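Local coordinates for protein lipase (Photobacterium sp. M37, PDB 2ORY) that hydrolyses triacylglycerols as a cold-adapted class 3 lipase of the alpha/beta-hydrolase fold, at residues G83-P94 with K165-G176. Numbering follows the deposited sequence.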
loop_
_atom_site.group_PDB
_atom_site.type_symbol
_atom_site.label_atom_id
_atom_site.label_comp_id
_atom_site.label_asym_id
_atom_site.label_seq_id
_atom_site.Cartn_x
_atom_site.Cartn_y
_atom_site.Cartn_z
ATOM N N GLY A 83 -20.001 -11.400 -6.346
ATOM C CA GLY A 83 -18.579 -11.408 -6.650
ATOM C C GLY A 83 -17.929 -10.057 -6.895
ATOM O O GLY A 83 -17.305 -9.849 -7.934
ATOM N N GLU A 84 -18.078 -9.134 -5.949
ATOM C CA GLU A 84 -17.472 -7.796 -6.053
ATOM C C GLU A 84 -16.717 -7.566 -4.737
ATOM O O GLU A 84 -17.311 -7.240 -3.710
ATOM C CB GLU A 84 -18.566 -6.729 -6.241
ATOM C CG GLU A 84 -18.255 -5.571 -7.228
ATOM C CD GLU A 84 -17.454 -4.419 -6.614
ATOM O OE1 GLU A 84 -16.322 -4.658 -6.145
ATOM O OE2 GLU A 84 -17.953 -3.269 -6.612
ATOM N N TYR A 85 -15.405 -7.739 -4.770
ATOM C CA TYR A 85 -14.621 -7.575 -3.558
ATOM C C TYR A 85 -13.477 -6.572 -3.602
ATOM O O TYR A 85 -12.901 -6.292 -4.662
ATOM C CB TYR A 85 -14.019 -8.919 -3.146
ATOM C CG TYR A 85 -15.014 -10.054 -3.057
ATOM C CD1 TYR A 85 -15.435 -10.740 -4.200
ATOM C CD2 TYR A 85 -15.540 -10.442 -1.824
ATOM C CE1 TYR A 85 -16.355 -11.786 -4.110
ATOM C CE2 TYR A 85 -16.465 -11.484 -1.728
ATOM C CZ TYR A 85 -16.866 -12.152 -2.873
ATOM O OH TYR A 85 -17.782 -13.183 -2.771
ATOM N N VAL A 86 -13.149 -6.049 -2.424
ATOM C CA VAL A 86 -12.005 -5.152 -2.264
ATOM C C VAL A 86 -11.059 -5.784 -1.237
ATOM O O VAL A 86 -11.485 -6.121 -0.143
ATOM C CB VAL A 86 -12.403 -3.749 -1.712
ATOM C CG1 VAL A 86 -11.151 -2.930 -1.428
ATOM C CG2 VAL A 86 -13.263 -3.009 -2.703
ATOM N N ILE A 87 -9.793 -5.987 -1.592
ATOM C CA ILE A 87 -8.814 -6.495 -0.625
ATOM C C ILE A 87 -7.940 -5.263 -0.281
ATOM O O ILE A 87 -7.266 -4.717 -1.155
ATOM C CB ILE A 87 -7.911 -7.570 -1.233
ATOM C CG1 ILE A 87 -8.721 -8.805 -1.617
ATOM C CG2 ILE A 87 -6.796 -7.898 -0.258
ATOM C CD1 ILE A 87 -7.860 -9.880 -2.290
ATOM N N ALA A 88 -7.972 -4.811 0.969
ATOM C CA ALA A 88 -7.191 -3.636 1.365
ATOM C C ALA A 88 -6.030 -4.067 2.268
ATOM O O ALA A 88 -6.185 -4.934 3.130
ATOM C CB ALA A 88 -8.092 -2.616 2.079
ATOM N N ILE A 89 -4.864 -3.457 2.055
ATOM C CA ILE A 89 -3.664 -3.817 2.793
ATOM C C ILE A 89 -2.999 -2.617 3.446
ATOM O O ILE A 89 -2.912 -1.537 2.864
ATOM C CB ILE A 89 -2.669 -4.540 1.836
ATOM C CG1 ILE A 89 -3.277 -5.903 1.436
ATOM C CG2 ILE A 89 -1.268 -4.675 2.481
ATOM C CD1 ILE A 89 -2.609 -6.595 0.277
ATOM N N ARG A 90 -2.518 -2.827 4.664
ATOM C CA ARG A 90 -1.857 -1.788 5.450
ATOM C C ARG A 90 -0.529 -2.345 5.943
ATOM O O ARG A 90 -0.410 -3.552 6.163
ATOM C CB ARG A 90 -2.731 -1.450 6.669
ATOM C CG ARG A 90 -2.177 -0.407 7.613
ATOM C CD ARG A 90 -2.903 -0.394 8.955
ATOM N NE ARG A 90 -2.347 -1.383 9.867
ATOM C CZ ARG A 90 -2.796 -1.603 11.095
ATOM N NH1 ARG A 90 -3.815 -0.899 11.569
ATOM N NH2 ARG A 90 -2.241 -2.540 11.845
ATOM N N GLY A 91 0.453 -1.460 6.101
ATOM C CA GLY A 91 1.757 -1.820 6.626
ATOM C C GLY A 91 1.880 -1.086 7.958
ATOM O O GLY A 91 0.885 -0.928 8.652
ATOM N N THR A 92 3.075 -0.606 8.302
ATOM C CA THR A 92 3.319 0.118 9.557
ATOM C C THR A 92 2.851 1.570 9.477
ATOM O O THR A 92 2.559 2.071 8.395
ATOM C CB THR A 92 4.809 0.145 9.847
ATOM O OG1 THR A 92 5.343 -1.137 9.547
ATOM C CG2 THR A 92 5.090 0.436 11.281
ATOM N N ASN A 93 2.774 2.233 10.627
ATOM C CA ASN A 93 2.379 3.635 10.681
ATOM C C ASN A 93 3.273 4.338 9.673
ATOM O O ASN A 93 4.490 4.448 9.869
ATOM C CB ASN A 93 2.636 4.195 12.066
ATOM C CG ASN A 93 2.146 5.610 12.216
ATOM O OD1 ASN A 93 1.754 6.258 11.240
ATOM N ND2 ASN A 93 2.166 6.108 13.451
ATOM N N PRO A 94 2.669 4.862 8.598
ATOM C CA PRO A 94 3.381 5.548 7.520
ATOM C C PRO A 94 4.072 6.891 7.750
ATOM O O PRO A 94 4.877 7.294 6.905
ATOM C CB PRO A 94 2.315 5.642 6.430
ATOM C CG PRO A 94 1.070 5.933 7.237
ATOM C CD PRO A 94 1.202 4.990 8.432
ATOM N N LYS A 165 -17.149 -16.678 -10.832
ATOM C CA LYS A 165 -16.912 -15.416 -11.494
ATOM C C LYS A 165 -16.960 -14.317 -10.435
ATOM O O LYS A 165 -17.872 -14.289 -9.609
ATOM C CB LYS A 165 -17.989 -15.201 -12.564
ATOM C CG LYS A 165 -17.941 -13.856 -13.278
ATOM C CD LYS A 165 -19.145 -13.719 -14.209
ATOM C CE LYS A 165 -19.119 -12.418 -14.997
ATOM N NZ LYS A 165 -18.008 -12.378 -15.984
ATOM N N ALA A 166 -15.973 -13.425 -10.453
ATOM C CA ALA A 166 -15.913 -12.340 -9.484
ATOM C C ALA A 166 -15.052 -11.186 -9.958
ATOM O O ALA A 166 -14.381 -11.256 -10.978
ATOM C CB ALA A 166 -15.379 -12.855 -8.138
ATOM N N LYS A 167 -15.063 -10.127 -9.174
ATOM C CA LYS A 167 -14.299 -8.933 -9.474
ATOM C C LYS A 167 -13.568 -8.609 -8.168
ATOM O O LYS A 167 -14.167 -8.586 -7.098
ATOM C CB LYS A 167 -15.283 -7.828 -9.860
ATOM C CG LYS A 167 -14.748 -6.446 -10.069
ATOM C CD LYS A 167 -15.892 -5.447 -9.831
ATOM C CE LYS A 167 -15.650 -4.083 -10.468
ATOM N NZ LYS A 167 -15.818 -4.155 -11.946
ATOM N N ILE A 168 -12.264 -8.411 -8.246
ATOM C CA ILE A 168 -11.514 -8.078 -7.053
ATOM C C ILE A 168 -10.553 -6.945 -7.333
ATOM O O ILE A 168 -9.807 -7.002 -8.293
ATOM C CB ILE A 168 -10.685 -9.291 -6.519
ATOM C CG1 ILE A 168 -11.630 -10.405 -6.062
ATOM C CG2 ILE A 168 -9.769 -8.847 -5.354
ATOM C CD1 ILE A 168 -10.957 -11.531 -5.306
ATOM N N CYS A 169 -10.605 -5.902 -6.505
ATOM C CA CYS A 169 -9.664 -4.793 -6.617
ATOM C C CYS A 169 -8.780 -4.866 -5.358
ATOM O O CYS A 169 -9.283 -4.962 -4.239
ATOM C CB CYS A 169 -10.383 -3.441 -6.662
ATOM S SG CYS A 169 -9.241 -2.068 -6.994
ATOM N N VAL A 170 -7.463 -4.862 -5.534
ATOM C CA VAL A 170 -6.558 -4.917 -4.389
ATOM C C VAL A 170 -5.964 -3.528 -4.251
ATOM O O VAL A 170 -5.350 -3.015 -5.185
ATOM C CB VAL A 170 -5.420 -5.944 -4.610
ATOM C CG1 VAL A 170 -4.668 -6.165 -3.288
ATOM C CG2 VAL A 170 -5.994 -7.260 -5.192
ATOM N N THR A 171 -6.158 -2.912 -3.089
ATOM C CA THR A 171 -5.651 -1.568 -2.860
ATOM C C THR A 171 -4.875 -1.443 -1.541
ATOM O O THR A 171 -4.951 -2.310 -0.661
ATOM C CB THR A 171 -6.814 -0.555 -2.885
ATOM O OG1 THR A 171 -6.298 0.770 -2.944
ATOM C CG2 THR A 171 -7.666 -0.686 -1.634
ATOM N N GLY A 172 -4.121 -0.355 -1.417
ATOM C CA GLY A 172 -3.337 -0.132 -0.221
ATOM C C GLY A 172 -2.491 1.109 -0.390
ATOM O O GLY A 172 -2.205 1.516 -1.520
ATOM N N HIS A 173 -2.096 1.701 0.735
ATOM C CA HIS A 173 -1.284 2.922 0.784
ATOM C C HIS A 173 0.065 2.687 1.474
ATOM O O HIS A 173 0.160 1.868 2.379
ATOM C CB HIS A 173 -2.079 4.013 1.532
ATOM C CG HIS A 173 -1.307 5.267 1.809
ATOM N ND1 HIS A 173 -0.570 5.456 2.963
ATOM C CD2 HIS A 173 -1.164 6.404 1.085
ATOM C CE1 HIS A 173 -0.008 6.650 2.934
ATOM N NE2 HIS A 173 -0.351 7.246 1.802
ATOM N N SER A 174 1.096 3.411 1.048
ATOM C CA SER A 174 2.428 3.302 1.653
ATOM C C SER A 174 2.993 1.895 1.397
ATOM O O SER A 174 3.003 1.435 0.261
ATOM C CB SER A 174 2.325 3.593 3.164
ATOM O OG SER A 174 3.595 3.773 3.772
ATOM N N LYS A 175 3.490 1.221 2.431
ATOM C CA LYS A 175 3.966 -0.142 2.226
ATOM C C LYS A 175 2.809 -0.944 1.586
ATOM O O LYS A 175 3.029 -1.868 0.792
ATOM C CB LYS A 175 4.342 -0.783 3.562
ATOM C CG LYS A 175 5.763 -0.543 4.004
ATOM C CD LYS A 175 6.063 -1.353 5.263
ATOM C CE LYS A 175 7.553 -1.369 5.571
ATOM N NZ LYS A 175 7.867 -2.109 6.828
ATOM N N GLY A 176 1.582 -0.567 1.939
ATOM C CA GLY A 176 0.399 -1.227 1.412
ATOM C C GLY A 176 0.238 -1.037 -0.084
ATOM O O GLY A 176 -0.454 -1.816 -0.757
HETATM O O HOH W 1 -3.567 0.875 3.099
HETATM O O HOH W 2 1.093 0.809 4.961
HETATM O O HOH W 3 5.250 -3.035 7.993
HETATM O O HOH W 4 3.583 1.804 5.793
#
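Tyr-85, Ile-87 and Ile-89 of strand 84-90 bond in parallel register to strand 166-173, the axes of the two strand segments approaching to 4.7 Å at an angle of 21°. Tyr-85 N gives a nearly straight bond to Lys-167 O (2.8 Å), and its O receives Cys-169 N; Ile-87 likewise bonds Cys-169 O and Thr-171 N, and Ile-89 N reaches Thr-171 O (2.9 Å). Past Ile-89 the strands part and water takes over: one molecule links Ile-89 O to His-173 N, another Gly-91 N to His-173 O, a third Thr-92 O to Ser-174 OG (2.8 Å at each end). On one face, Ile-87 sets CD1 against Ile-168 CG2 (3.8 Å) and CG2 beside Val-170 CG1, which Ile-89 CD1 also meets; CG1 of Ile-87 lies anti to its carbonyl carbon (chi1 -65°), and with chi2 extended CD1 comes to rest on Ile-168 CG2. The Tyr-85 ring presents its edge to Ala-166 CB. On the other face Glu-84 CG runs alongside Lys-167 CD (3.5 Å), their charged ends not in contact. Pro-94 CB abuts Ser-174 OG (3.5 Å), which hydrogen-bonds His-312 NE2. Strand, tight turn and helix 175-189 form what is probably the nucleophile elbow (Gly-172, Ser-174, Gly-176) of an alpha/beta hydrolase, Ser-174 the likely nucleophile.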